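Local coordinates for taurocyamine kinase (Schistosoma mansoni, PDB 4WOE), which catalyses the reversible, magnesium-dependent transfer of phosphate between ATP and taurocyamine, giving N-phosphotaurocyamine and ADP, at residues His182-Asn187 with Leu216-Glu221; Leu276-His281 with Asp333-Met338; Val280-Pro285 with Ala344-Glu349. The protein carries 4 engineered substitutions. One frame throughout, in Å; residues are numbered along the deposited sequence.

Contact 1. Residues His182-Asn187 with Leu216-Glu221; sequences HFLFRN and LVWINE. With ADP (adenosine-5'-diphosphate), chain C.
In the nucleotide site of the phosphagen kinase catalytic domain, the loop 182-187 lies against strand 215-219 and the turn that follows, with Phe183 and Phe185 meeting Leu216, Trp218 and Glu221. The indole of Trp218 donates NE1-H to the carbonyl O of Phe183 at 2.8 Å; the N-H...O angle is 150° and the oxygen lies near the ring plane, so this bond helps fix the rotation of the indole. Over one face of the same indole stands the edge of Phe185, a T-shaped pair with planes at 87°, whose CD1 comes within 3.3 Å of Trp218 CD2. Phe185 CB covers the six-membered ring as a CH-pi contact. The Phe185 ring is itself sandwiched: Glu221 CG sits 3.6 Å from its centroid on one face, Leu184 CD1 over the other. Glu221, bent at chi2 (-114°), lays its carboxylate nearly parallel to the ring, and a water donating to both Glu221 OE2 and Arg186 O bridges the loop and that turn. The loop begins where helix 172-180 ends in a Schellman motif at His182, predicted to bind ATP. Its ND1 is hydrogen-bonded to ADP O2' at 2.6 Å and O3' at 3.2 Å, using both ribose hydroxyls. Next to His182, Leu216 CD2 rests off-centre against the Phe183 ring, 3.7 Å from Phe183 CD1.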
loop_
_atom_site.group_PDB
_atom_site.type_symbol
_atom_site.label_atom_id
_atom_site.label_comp_id
_atom_site.label_asym_id
_atom_site.label_seq_id
_atom_site.Cartn_x
_atom_site.Cartn_y
_atom_site.Cartn_z
ATOM N N HIS A 182 2.564 8.984 -28.195
ATOM C CA HIS A 182 3.567 8.716 -27.157
ATOM C C HIS A 182 4.988 9.075 -27.597
ATOM O O HIS A 182 5.964 8.510 -27.102
ATOM C CB HIS A 182 3.501 7.246 -26.708
ATOM C CG HIS A 182 2.136 6.819 -26.265
ATOM N ND1 HIS A 182 1.695 6.962 -24.967
ATOM C CD2 HIS A 182 1.106 6.268 -26.954
ATOM C CE1 HIS A 182 0.454 6.513 -24.873
ATOM N NE2 HIS A 182 0.074 6.086 -26.063
ATOM N N PHE A 183 5.096 10.026 -28.520
ATOM C CA PHE A 183 6.392 10.465 -29.026
ATOM C C PHE A 183 6.888 11.734 -28.335
ATOM O O PHE A 183 8.093 11.939 -28.199
ATOM C CB PHE A 183 6.330 10.716 -30.536
ATOM C CG PHE A 183 6.588 9.497 -31.386
ATOM C CD1 PHE A 183 7.579 9.515 -32.360
ATOM C CD2 PHE A 183 5.824 8.346 -31.235
ATOM C CE1 PHE A 183 7.813 8.406 -33.161
ATOM C CE2 PHE A 183 6.052 7.228 -32.034
ATOM C CZ PHE A 183 7.048 7.258 -32.996
ATOM N N LEU A 184 5.964 12.594 -27.914
ATOM C CA LEU A 184 6.338 13.913 -27.407
ATOM C C LEU A 184 5.856 14.182 -25.979
ATOM O O LEU A 184 4.775 13.722 -25.580
ATOM C CB LEU A 184 5.793 14.995 -28.339
ATOM C CG LEU A 184 6.238 16.425 -28.043
ATOM C CD1 LEU A 184 7.757 16.519 -28.119
ATOM C CD2 LEU A 184 5.591 17.360 -29.042
ATOM N N PHE A 185 6.668 14.923 -25.218
ATOM C CA PHE A 185 6.256 15.464 -23.914
ATOM C C PHE A 185 5.001 16.346 -24.022
ATOM O O PHE A 185 4.680 16.858 -25.098
ATOM C CB PHE A 185 7.394 16.285 -23.288
ATOM C CG PHE A 185 8.115 17.170 -24.268
ATOM C CD1 PHE A 185 9.369 16.817 -24.744
ATOM C CD2 PHE A 185 7.534 18.345 -24.724
ATOM C CE1 PHE A 185 10.037 17.608 -25.647
ATOM C CE2 PHE A 185 8.193 19.155 -25.636
ATOM C CZ PHE A 185 9.454 18.791 -26.097
ATOM N N ARG A 186 4.322 16.551 -22.897
ATOM C CA ARG A 186 3.142 17.412 -22.847
ATOM C C ARG A 186 3.513 18.882 -22.576
ATOM O O ARG A 186 4.705 19.206 -22.495
ATOM C CB ARG A 186 2.189 16.885 -21.787
ATOM C CG ARG A 186 1.840 15.414 -21.967
ATOM C CD ARG A 186 0.908 14.977 -20.871
ATOM N NE ARG A 186 -0.144 15.967 -20.660
ATOM C CZ ARG A 186 -1.351 15.904 -21.215
ATOM N NH1 ARG A 186 -1.667 14.887 -22.009
ATOM N NH2 ARG A 186 -2.249 16.851 -20.969
ATOM N N ASN A 187 2.503 19.758 -22.450
ATOM C CA ASN A 187 2.712 21.209 -22.219
ATOM C C ASN A 187 2.467 21.697 -20.806
ATOM O O ASN A 187 2.714 22.864 -20.487
ATOM C CB ASN A 187 1.775 22.075 -23.066
ATOM C CG ASN A 187 1.944 21.888 -24.535
ATOM O OD1 ASN A 187 0.949 21.781 -25.241
ATOM N ND2 ASN A 187 3.183 21.879 -25.020
ATOM N N LEU A 216 14.116 8.500 -30.597
ATOM C CA LEU A 216 13.848 9.921 -30.617
ATOM C C LEU A 216 14.504 10.665 -29.458
ATOM O O LEU A 216 14.808 10.082 -28.417
ATOM C CB LEU A 216 12.330 10.153 -30.645
ATOM C CG LEU A 216 11.501 9.596 -29.506
ATOM C CD1 LEU A 216 11.022 10.750 -28.682
ATOM C CD2 LEU A 216 10.321 8.775 -30.022
ATOM N N VAL A 217 14.737 11.957 -29.662
ATOM C CA VAL A 217 15.430 12.769 -28.680
ATOM C C VAL A 217 14.663 14.035 -28.366
ATOM O O VAL A 217 14.294 14.776 -29.274
ATOM C CB VAL A 217 16.828 13.172 -29.156
ATOM C CG1 VAL A 217 17.525 13.974 -28.060
ATOM C CG2 VAL A 217 17.651 11.936 -29.540
ATOM N N TRP A 218 14.418 14.281 -27.082
ATOM C CA TRP A 218 13.854 15.553 -26.646
ATOM C C TRP A 218 14.981 16.482 -26.202
ATOM O O TRP A 218 15.801 16.116 -25.351
ATOM C CB TRP A 218 12.870 15.369 -25.492
ATOM C CG TRP A 218 11.723 14.442 -25.742
ATOM C CD1 TRP A 218 11.307 13.938 -26.946
ATOM C CD2 TRP A 218 10.845 13.891 -24.751
ATOM N NE1 TRP A 218 10.222 13.115 -26.757
ATOM C CE2 TRP A 218 9.918 13.070 -25.420
ATOM C CE3 TRP A 218 10.752 14.018 -23.358
ATOM C CZ2 TRP A 218 8.913 12.374 -24.746
ATOM C CZ3 TRP A 218 9.748 13.332 -22.690
ATOM C CH2 TRP A 218 8.842 12.523 -23.383
ATOM N N ILE A 219 15.002 17.687 -26.757
ATOM C CA ILE A 219 16.016 18.672 -26.426
ATOM C C ILE A 219 15.454 19.756 -25.513
ATOM O O ILE A 219 14.455 20.413 -25.863
ATOM C CB ILE A 219 16.592 19.338 -27.696
ATOM C CG1 ILE A 219 17.133 18.272 -28.656
ATOM C CG2 ILE A 219 17.650 20.374 -27.323
ATOM C CD1 ILE A 219 17.890 18.830 -29.836
ATOM N N ASN A 220 16.094 19.935 -24.354
ATOM C CA ASN A 220 15.768 21.018 -23.412
ATOM C C ASN A 220 14.336 21.048 -22.869
ATOM O O ASN A 220 13.799 22.106 -22.527
ATOM C CB ASN A 220 16.093 22.372 -24.052
ATOM C CG ASN A 220 17.566 22.688 -23.965
ATOM O OD1 ASN A 220 18.217 22.292 -22.994
ATOM N ND2 ASN A 220 18.114 23.371 -24.982
ATOM N N GLU A 221 13.722 19.883 -22.754
ATOM C CA GLU A 221 12.503 19.809 -21.987
ATOM C C GLU A 221 12.901 19.607 -20.516
ATOM O O GLU A 221 13.428 20.530 -19.882
ATOM C CB GLU A 221 11.608 18.694 -22.516
ATOM C CG GLU A 221 10.190 18.759 -22.004
ATOM C CD GLU A 221 9.863 17.584 -21.126
ATOM O OE1 GLU A 221 10.660 16.617 -21.137
ATOM O OE2 GLU A 221 8.824 17.642 -20.425
HETATM P PB ADP C . 9.454 9.326 -18.873
HETATM O O1B ADP C . 9.496 9.977 -17.510
HETATM O O2B ADP C . 9.410 10.315 -20.032
HETATM O O3B ADP C . 10.430 8.169 -19.048
HETATM P PA ADP C . 6.565 9.320 -18.690
HETATM O O1A ADP C . 6.745 10.795 -18.436
HETATM O O2A ADP C . 5.819 8.456 -17.703
HETATM O O3A ADP C . 7.998 8.606 -18.931
HETATM O "O5'" ADP C . 5.892 9.148 -20.137
HETATM C "C5'" ADP C . 5.845 10.188 -21.117
HETATM C "C4'" ADP C . 5.358 9.565 -22.418
HETATM O "O4'" ADP C . 6.061 8.333 -22.673
HETATM C "C3'" ADP C . 3.882 9.201 -22.343
HETATM O "O3'" ADP C . 3.301 9.433 -23.633
HETATM C "C2'" ADP C . 3.886 7.706 -22.120
HETATM O "O2'" ADP C . 2.695 7.077 -22.594
HETATM C "C1'" ADP C . 5.096 7.299 -22.935
HETATM N N9 ADP C . 5.544 5.927 -22.582
HETATM C C8 ADP C . 6.182 5.536 -21.453
HETATM N N7 ADP C . 6.436 4.196 -21.474
HETATM C C5 ADP C . 5.948 3.716 -22.634
HETATM C C6 ADP C . 5.882 2.385 -23.292
HETATM N N6 ADP C . 6.402 1.289 -22.676
HETATM N N1 ADP C . 5.295 2.312 -24.514
HETATM C C2 ADP C . 4.775 3.407 -25.112
HETATM N N3 ADP C . 4.806 4.643 -24.574
HETATM C C4 ADP C . 5.361 4.854 -23.357
HETATM O O HOH W 1 6.738 19.506 -20.296
#

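Contact 2. Residues Leu276-His281 with Asp333-Met338; sequences LRASVH and DAVTEM. With ADP (adenosine-5'-diphosphate), chain C.
The Met338 side chain leaves the helix with CG opposite the backbone N (chi1 178°) and then bends at chi2, a course that lays its thioether along the strand at Ala278. From there Met338 CG reaches Ala278 CB at 3.7 Å and comes still nearer the backbone, 3.2 Å from Ala278 O, and the terminal CE continues to Val280 CG1 at 3.8 Å, the two side chains meeting at a slant. Val335 comes in with its CG2 branch, 4.1 Å from Ala278 CB, while Leu276 CD2 meets Ala334 CB at 4.2 Å. The side-chain packing is apolar and no hydrogen bond crosses between strand and helix. Their axes approach to 8.4 Å and run at 21° in nearly the same direction, the evidence for a near-parallel packing of helix on strand.

The residues between these, Arg277 and Ser279, point their CB atoms away from the helix and serve the nucleotide. Arg277, extended through chi2 and turned at chi3, presents the edge of its guanidinium to the diphosphate: NE donates to ADP O3B at 2.9 Å and almost straight (173°), and NH1 to ADP O3A at a more bent angle. Its NH2 pairs with Asp320 in a salt bridge, a second-shell carboxylate that probably helps orient the group. Ser279 OG donates to ADP N7 at 2.8 Å, and the His281 ring lies with one face over the adenine near C6. One side of strand 277-283 thus packs on helix 331-355 while the other reads the adenine and diphosphate, the construction of the ATP site in the antiparallel-sheet catalytic domain of phosphagen kinases.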
loop_
_atom_site.group_PDB
_atom_site.type_symbol
_atom_site.label_atom_id
_atom_site.label_comp_id
_atom_site.label_asym_id
_atom_site.label_seq_id
_atom_site.Cartn_x
_atom_site.Cartn_y
_atom_site.Cartn_z
ATOM N N LEU A 276 18.187 5.692 -16.167
ATOM C CA LEU A 276 17.545 4.741 -17.073
ATOM C C LEU A 276 16.158 4.281 -16.585
ATOM O O LEU A 276 15.993 3.799 -15.462
ATOM C CB LEU A 276 18.467 3.533 -17.273
ATOM C CG LEU A 276 18.295 2.601 -18.479
ATOM C CD1 LEU A 276 19.617 1.950 -18.832
ATOM C CD2 LEU A 276 17.289 1.537 -18.164
ATOM N N ARG A 277 15.164 4.417 -17.454
ATOM C CA ARG A 277 13.837 3.901 -17.166
ATOM C C ARG A 277 13.384 3.026 -18.319
ATOM O O ARG A 277 13.065 3.527 -19.392
ATOM C CB ARG A 277 12.845 5.048 -16.927
ATOM C CG ARG A 277 11.480 4.596 -16.422
ATOM C CD ARG A 277 10.566 5.787 -16.118
ATOM N NE ARG A 277 9.639 6.078 -17.202
ATOM C CZ ARG A 277 8.524 5.383 -17.433
ATOM N NH1 ARG A 277 7.730 5.721 -18.442
ATOM N NH2 ARG A 277 8.201 4.351 -16.657
ATOM N N ALA A 278 13.399 1.715 -18.106
ATOM C CA ALA A 278 12.901 0.758 -19.095
ATOM C C ALA A 278 11.452 0.370 -18.768
ATOM O O ALA A 278 11.148 -0.070 -17.657
ATOM C CB ALA A 278 13.788 -0.472 -19.138
ATOM N N SER A 279 10.552 0.539 -19.726
ATOM C CA SER A 279 9.138 0.337 -19.435
ATOM C C SER A 279 8.390 -0.442 -20.500
ATOM O O SER A 279 8.769 -0.453 -21.682
ATOM C CB SER A 279 8.442 1.682 -19.252
ATOM O OG SER A 279 8.300 2.316 -20.508
ATOM N N VAL A 280 7.315 -1.085 -20.055
ATOM C CA VAL A 280 6.287 -1.611 -20.942
ATOM C C VAL A 280 4.969 -0.931 -20.635
ATOM O O VAL A 280 4.767 -0.445 -19.518
ATOM C CB VAL A 280 6.090 -3.136 -20.783
ATOM C CG1 VAL A 280 7.346 -3.879 -21.167
ATOM C CG2 VAL A 280 5.652 -3.476 -19.346
ATOM N N HIS A 281 4.086 -0.886 -21.627
ATOM C CA HIS A 281 2.661 -0.692 -21.376
ATOM C C HIS A 281 1.983 -2.056 -21.465
ATOM O O HIS A 281 1.949 -2.671 -22.540
ATOM C CB HIS A 281 2.032 0.287 -22.368
ATOM C CG HIS A 281 2.258 1.727 -22.028
ATOM N ND1 HIS A 281 1.584 2.752 -22.662
ATOM C CD2 HIS A 281 3.078 2.317 -21.129
ATOM C CE1 HIS A 281 1.981 3.913 -22.166
ATOM N NE2 HIS A 281 2.890 3.678 -21.238
ATOM N N ASP A 333 22.393 -3.633 -14.927
ATOM C CA ASP A 333 21.658 -4.036 -13.729
ATOM C C ASP A 333 20.212 -3.561 -13.818
ATOM O O ASP A 333 19.295 -4.317 -13.516
ATOM C CB ASP A 333 22.289 -3.477 -12.452
ATOM C CG ASP A 333 23.682 -4.004 -12.203
ATOM O OD1 ASP A 333 24.008 -5.111 -12.691
ATOM O OD2 ASP A 333 24.456 -3.305 -11.516
ATOM N N ALA A 334 20.027 -2.311 -14.246
ATOM C CA ALA A 334 18.715 -1.687 -14.254
ATOM C C ALA A 334 17.751 -2.386 -15.216
ATOM O O ALA A 334 16.607 -2.678 -14.848
ATOM C CB ALA A 334 18.833 -0.204 -14.608
ATOM N N VAL A 335 18.205 -2.657 -16.436
ATOM C CA VAL A 335 17.310 -3.208 -17.440
ATOM C C VAL A 335 17.095 -4.704 -17.163
ATOM O O VAL A 335 16.054 -5.252 -17.488
ATOM C CB VAL A 335 17.833 -2.960 -18.884
ATOM C CG1 VAL A 335 19.069 -3.810 -19.197
ATOM C CG2 VAL A 335 16.727 -3.218 -19.893
ATOM N N THR A 336 18.065 -5.336 -16.510
ATOM C CA THR A 336 17.929 -6.714 -16.060
ATOM C C THR A 336 16.859 -6.840 -14.970
ATOM O O THR A 336 16.030 -7.764 -15.005
ATOM C CB THR A 336 19.264 -7.267 -15.521
ATOM O OG1 THR A 336 20.249 -7.234 -16.557
ATOM C CG2 THR A 336 19.106 -8.700 -15.020
ATOM N N GLU A 337 16.873 -5.913 -14.009
ATOM C CA GLU A 337 15.849 -5.895 -12.960
ATOM C C GLU A 337 14.464 -5.610 -13.551
ATOM O O GLU A 337 13.464 -6.257 -13.191
ATOM C CB GLU A 337 16.171 -4.863 -11.881
ATOM C CG GLU A 337 17.292 -5.277 -10.975
ATOM C CD GLU A 337 17.381 -4.420 -9.732
ATOM O OE1 GLU A 337 16.570 -3.466 -9.587
ATOM O OE2 GLU A 337 18.268 -4.717 -8.902
ATOM N N MET A 338 14.414 -4.627 -14.446
ATOM C CA MET A 338 13.183 -4.368 -15.175
ATOM C C MET A 338 12.674 -5.651 -15.830
ATOM O O MET A 338 11.498 -5.992 -15.710
ATOM C CB MET A 338 13.386 -3.297 -16.243
ATOM C CG MET A 338 12.129 -3.019 -17.062
ATOM S SD MET A 338 12.069 -4.012 -18.551
ATOM C CE MET A 338 10.712 -3.234 -19.463
HETATM P PB ADP C . 9.454 9.326 -18.873
HETATM O O1B ADP C . 9.496 9.977 -17.510
HETATM O O2B ADP C . 9.410 10.315 -20.032
HETATM O O3B ADP C . 10.430 8.169 -19.048
HETATM P PA ADP C . 6.565 9.320 -18.690
HETATM O O1A ADP C . 6.745 10.795 -18.436
HETATM O O2A ADP C . 5.819 8.456 -17.703
HETATM O O3A ADP C . 7.998 8.606 -18.931
HETATM O "O5'" ADP C . 5.892 9.148 -20.137
HETATM C "C5'" ADP C . 5.845 10.188 -21.117
HETATM C "C4'" ADP C . 5.358 9.565 -22.418
HETATM O "O4'" ADP C . 6.061 8.333 -22.673
HETATM C "C3'" ADP C . 3.882 9.201 -22.343
HETATM O "O3'" ADP C . 3.301 9.433 -23.633
HETATM C "C2'" ADP C . 3.886 7.706 -22.120
HETATM O "O2'" ADP C . 2.695 7.077 -22.594
HETATM C "C1'" ADP C . 5.096 7.299 -22.935
HETATM N N9 ADP C . 5.544 5.927 -22.582
HETATM C C8 ADP C . 6.182 5.536 -21.453
HETATM N N7 ADP C . 6.436 4.196 -21.474
HETATM C C5 ADP C . 5.948 3.716 -22.634
HETATM C C6 ADP C . 5.882 2.385 -23.292
HETATM N N6 ADP C . 6.402 1.289 -22.676
HETATM N N1 ADP C . 5.295 2.312 -24.514
HETATM C C2 ADP C . 4.775 3.407 -25.112
HETATM N N3 ADP C . 4.806 4.643 -24.574
HETATM C C4 ADP C . 5.361 4.854 -23.357
#

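Contact 3. Residues Val280-Pro285 with Ala344-Glu349; sequences VHAKIP and ALLELE. With ADP (adenosine-5'-diphosphate), chain C.
Where the nucleotide-binding strand 277-283 of the catalytic domain runs out, its end and the residues that follow pack against helix 331-355, through Ala282, Ile284 and Pro285 on one side and Leu346 and Glu349 on the other. Leu346 supplies a single methyl: CD2 lies 3.8 Å from Ala282 CB and 4.2 Å from Ile284 CG2, a bridge between the last part of the strand and the residue just beyond it, with the Ile284 and Leu346 side chains crossing at about a right angle. Leu346 also touches Val117 of the neighbouring strand 117-126, which extends this apolar patch.

Nearly one turn further along the helix, Glu349 reaches across. Its CG is directed opposite the backbone N (chi1 175°) and the chain folds at chi2 (75°), so that the carboxylate is brought over the Ile284-Pro285 peptide, with OE2 3.5 Å from Ile284 C and 3.3 Å from Pro285 CD. Pro285 N has no hydrogen to give, and the carboxylate is instead hydrogen-bonded to the next amides, OE2 to Met286 N and OE1 to Leu287 N. OE2 also accepts from Gln353 and from a water 2.6 Å away, whose second link, to Lys283 O, is weak. With both oxygens engaged by amides early in the short helix that follows, the carboxylate probably remains ionised, and the helix end may add to this.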
loop_
_atom_site.group_PDB
_atom_site.type_symbol
_atom_site.label_atom_id
_atom_site.label_comp_id
_atom_site.label_asym_id
_atom_site.label_seq_id
_atom_site.Cartn_x
_atom_site.Cartn_y
_atom_site.Cartn_z
ATOM N N VAL A 280 7.315 -1.085 -20.055
ATOM C CA VAL A 280 6.287 -1.611 -20.942
ATOM C C VAL A 280 4.969 -0.931 -20.635
ATOM O O VAL A 280 4.767 -0.445 -19.518
ATOM C CB VAL A 280 6.090 -3.136 -20.783
ATOM C CG1 VAL A 280 7.346 -3.879 -21.167
ATOM C CG2 VAL A 280 5.652 -3.476 -19.346
ATOM N N HIS A 281 4.086 -0.886 -21.627
ATOM C CA HIS A 281 2.661 -0.692 -21.376
ATOM C C HIS A 281 1.983 -2.056 -21.465
ATOM O O HIS A 281 1.949 -2.671 -22.540
ATOM C CB HIS A 281 2.032 0.287 -22.368
ATOM C CG HIS A 281 2.258 1.727 -22.028
ATOM N ND1 HIS A 281 1.584 2.752 -22.662
ATOM C CD2 HIS A 281 3.078 2.317 -21.129
ATOM C CE1 HIS A 281 1.981 3.913 -22.166
ATOM N NE2 HIS A 281 2.890 3.678 -21.238
ATOM N N ALA A 282 1.462 -2.544 -20.344
ATOM C CA ALA A 282 0.908 -3.888 -20.308
ATOM C C ALA A 282 -0.554 -3.925 -19.809
ATOM O O ALA A 282 -0.976 -3.065 -19.011
ATOM C CB ALA A 282 1.792 -4.780 -19.441
ATOM N N LYS A 283 -1.315 -4.917 -20.299
ATOM C CA LYS A 283 -2.684 -5.170 -19.836
ATOM C C LYS A 283 -2.666 -6.075 -18.617
ATOM O O LYS A 283 -2.523 -7.291 -18.742
ATOM C CB LYS A 283 -3.545 -5.830 -20.922
ATOM C CG LYS A 283 -3.403 -5.252 -22.299
ATOM C CD LYS A 283 -3.521 -6.357 -23.351
ATOM C CE LYS A 283 -3.347 -5.802 -24.758
ATOM N NZ LYS A 283 -4.264 -4.635 -24.985
ATOM N N ILE A 284 -2.816 -5.492 -17.437
ATOM C CA ILE A 284 -2.792 -6.296 -16.220
ATOM C C ILE A 284 -3.949 -5.996 -15.252
ATOM O O ILE A 284 -3.720 -5.790 -14.059
ATOM C CB ILE A 284 -1.438 -6.105 -15.474
ATOM C CG1 ILE A 284 -1.176 -4.623 -15.172
ATOM C CG2 ILE A 284 -0.274 -6.697 -16.289
ATOM C CD1 ILE A 284 -0.167 -4.412 -14.071
ATOM N N PRO A 285 -5.200 -5.991 -15.755
ATOM C CA PRO A 285 -6.324 -5.614 -14.882
ATOM C C PRO A 285 -6.465 -6.446 -13.592
ATOM O O PRO A 285 -6.789 -5.864 -12.556
ATOM C CB PRO A 285 -7.545 -5.815 -15.784
ATOM C CG PRO A 285 -7.102 -6.839 -16.785
ATOM C CD PRO A 285 -5.666 -6.520 -17.051
ATOM N N ALA A 344 8.032 -11.498 -14.142
ATOM C CA ALA A 344 7.356 -12.078 -12.970
ATOM C C ALA A 344 5.954 -11.517 -12.796
ATOM O O ALA A 344 5.035 -12.256 -12.475
ATOM C CB ALA A 344 8.166 -11.852 -11.706
ATOM N N LEU A 345 5.781 -10.220 -13.027
ATOM C CA LEU A 345 4.465 -9.606 -12.876
ATOM C C LEU A 345 3.516 -10.091 -13.973
ATOM O O LEU A 345 2.344 -10.367 -13.704
ATOM C CB LEU A 345 4.566 -8.073 -12.894
ATOM C CG LEU A 345 5.264 -7.445 -11.686
ATOM C CD1 LEU A 345 5.394 -5.918 -11.840
ATOM C CD2 LEU A 345 4.510 -7.814 -10.405
ATOM N N LEU A 346 4.030 -10.184 -15.199
ATOM C CA LEU A 346 3.238 -10.598 -16.345
ATOM C C LEU A 346 2.805 -12.053 -16.187
ATOM O O LEU A 346 1.645 -12.388 -16.417
ATOM C CB LEU A 346 4.028 -10.420 -17.648
ATOM C CG LEU A 346 4.361 -8.998 -18.108
ATOM C CD1 LEU A 346 5.185 -9.010 -19.400
ATOM C CD2 LEU A 346 3.106 -8.135 -18.263
ATOM N N GLU A 347 3.741 -12.900 -15.763
ATOM C CA GLU A 347 3.446 -14.302 -15.472
ATOM C C GLU A 347 2.381 -14.422 -14.382
ATOM O O GLU A 347 1.514 -15.284 -14.451
ATOM C CB GLU A 347 4.711 -15.053 -15.046
ATOM C CG GLU A 347 5.719 -15.278 -16.142
ATOM C CD GLU A 347 7.025 -15.830 -15.605
ATOM O OE1 GLU A 347 7.233 -15.764 -14.376
ATOM O OE2 GLU A 347 7.845 -16.321 -16.402
ATOM N N LEU A 348 2.454 -13.549 -13.379
ATOM C CA LEU A 348 1.473 -13.562 -12.302
ATOM C C LEU A 348 0.088 -13.180 -12.834
ATOM O O LEU A 348 -0.918 -13.733 -12.382
ATOM C CB LEU A 348 1.906 -12.622 -11.176
ATOM C CG LEU A 348 0.997 -12.536 -9.940
ATOM C CD1 LEU A 348 0.608 -13.917 -9.433
ATOM C CD2 LEU A 348 1.691 -11.754 -8.851
ATOM N N GLU A 349 0.034 -12.261 -13.804
ATOM C CA GLU A 349 -1.236 -11.902 -14.434
ATOM C C GLU A 349 -1.828 -13.069 -15.230
ATOM O O GLU A 349 -3.036 -13.287 -15.187
ATOM C CB GLU A 349 -1.078 -10.688 -15.351
ATOM C CG GLU A 349 -2.344 -10.326 -16.136
ATOM C CD GLU A 349 -3.433 -9.647 -15.294
ATOM O OE1 GLU A 349 -3.214 -9.374 -14.088
ATOM O OE2 GLU A 349 -4.521 -9.379 -15.857
HETATM P PB ADP C . 9.454 9.326 -18.873
HETATM O O1B ADP C . 9.496 9.977 -17.510
HETATM O O2B ADP C . 9.410 10.315 -20.032
HETATM O O3B ADP C . 10.430 8.169 -19.048
HETATM P PA ADP C . 6.565 9.320 -18.690
HETATM O O1A ADP C . 6.745 10.795 -18.436
HETATM O O2A ADP C . 5.819 8.456 -17.703
HETATM O O3A ADP C . 7.998 8.606 -18.931
HETATM O "O5'" ADP C . 5.892 9.148 -20.137
HETATM C "C5'" ADP C . 5.845 10.188 -21.117
HETATM C "C4'" ADP C . 5.358 9.565 -22.418
HETATM O "O4'" ADP C . 6.061 8.333 -22.673
HETATM C "C3'" ADP C . 3.882 9.201 -22.343
HETATM O "O3'" ADP C . 3.301 9.433 -23.633
HETATM C "C2'" ADP C . 3.886 7.706 -22.120
HETATM O "O2'" ADP C . 2.695 7.077 -22.594
HETATM C "C1'" ADP C . 5.096 7.299 -22.935
HETATM N N9 ADP C . 5.544 5.927 -22.582
HETATM C C8 ADP C . 6.182 5.536 -21.453
HETATM N N7 ADP C . 6.436 4.196 -21.474
HETATM C C5 ADP C . 5.948 3.716 -22.634
HETATM C C6 ADP C . 5.882 2.385 -23.292
HETATM N N6 ADP C . 6.402 1.289 -22.676
HETATM N N1 ADP C . 5.295 2.312 -24.514
HETATM C C2 ADP C . 4.775 3.407 -25.112
HETATM N N3 ADP C . 4.806 4.643 -24.574
HETATM C C4 ADP C . 5.361 4.854 -23.357
HETATM O O HOH W 2 -4.634 -9.939 -18.372
#

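Overall arrangement
Following the chain, contact 1 comes first: residues 182-187 return to 216-221 after 28 intervening residues, which include strand 206-210, and the loop is closed before contacts 2 and 3 open. Those two start from the same strand, 277-283, share Val280 and His281, and end at successive places on helix 331-355, so the loop of contact 2 (51 residues between segments) overlaps that of contact 3 (58) without being enclosed by it. All three reach the same eight-stranded antiparallel sheet. Contact 1 ties a loop to strand 215-219, contacts 2 and 3 a helix to strand 277-283. Contact 1 meets contacts 2 and 3 beside ADP through His182 CE1 and His281 CE1, 4.1 Å apart.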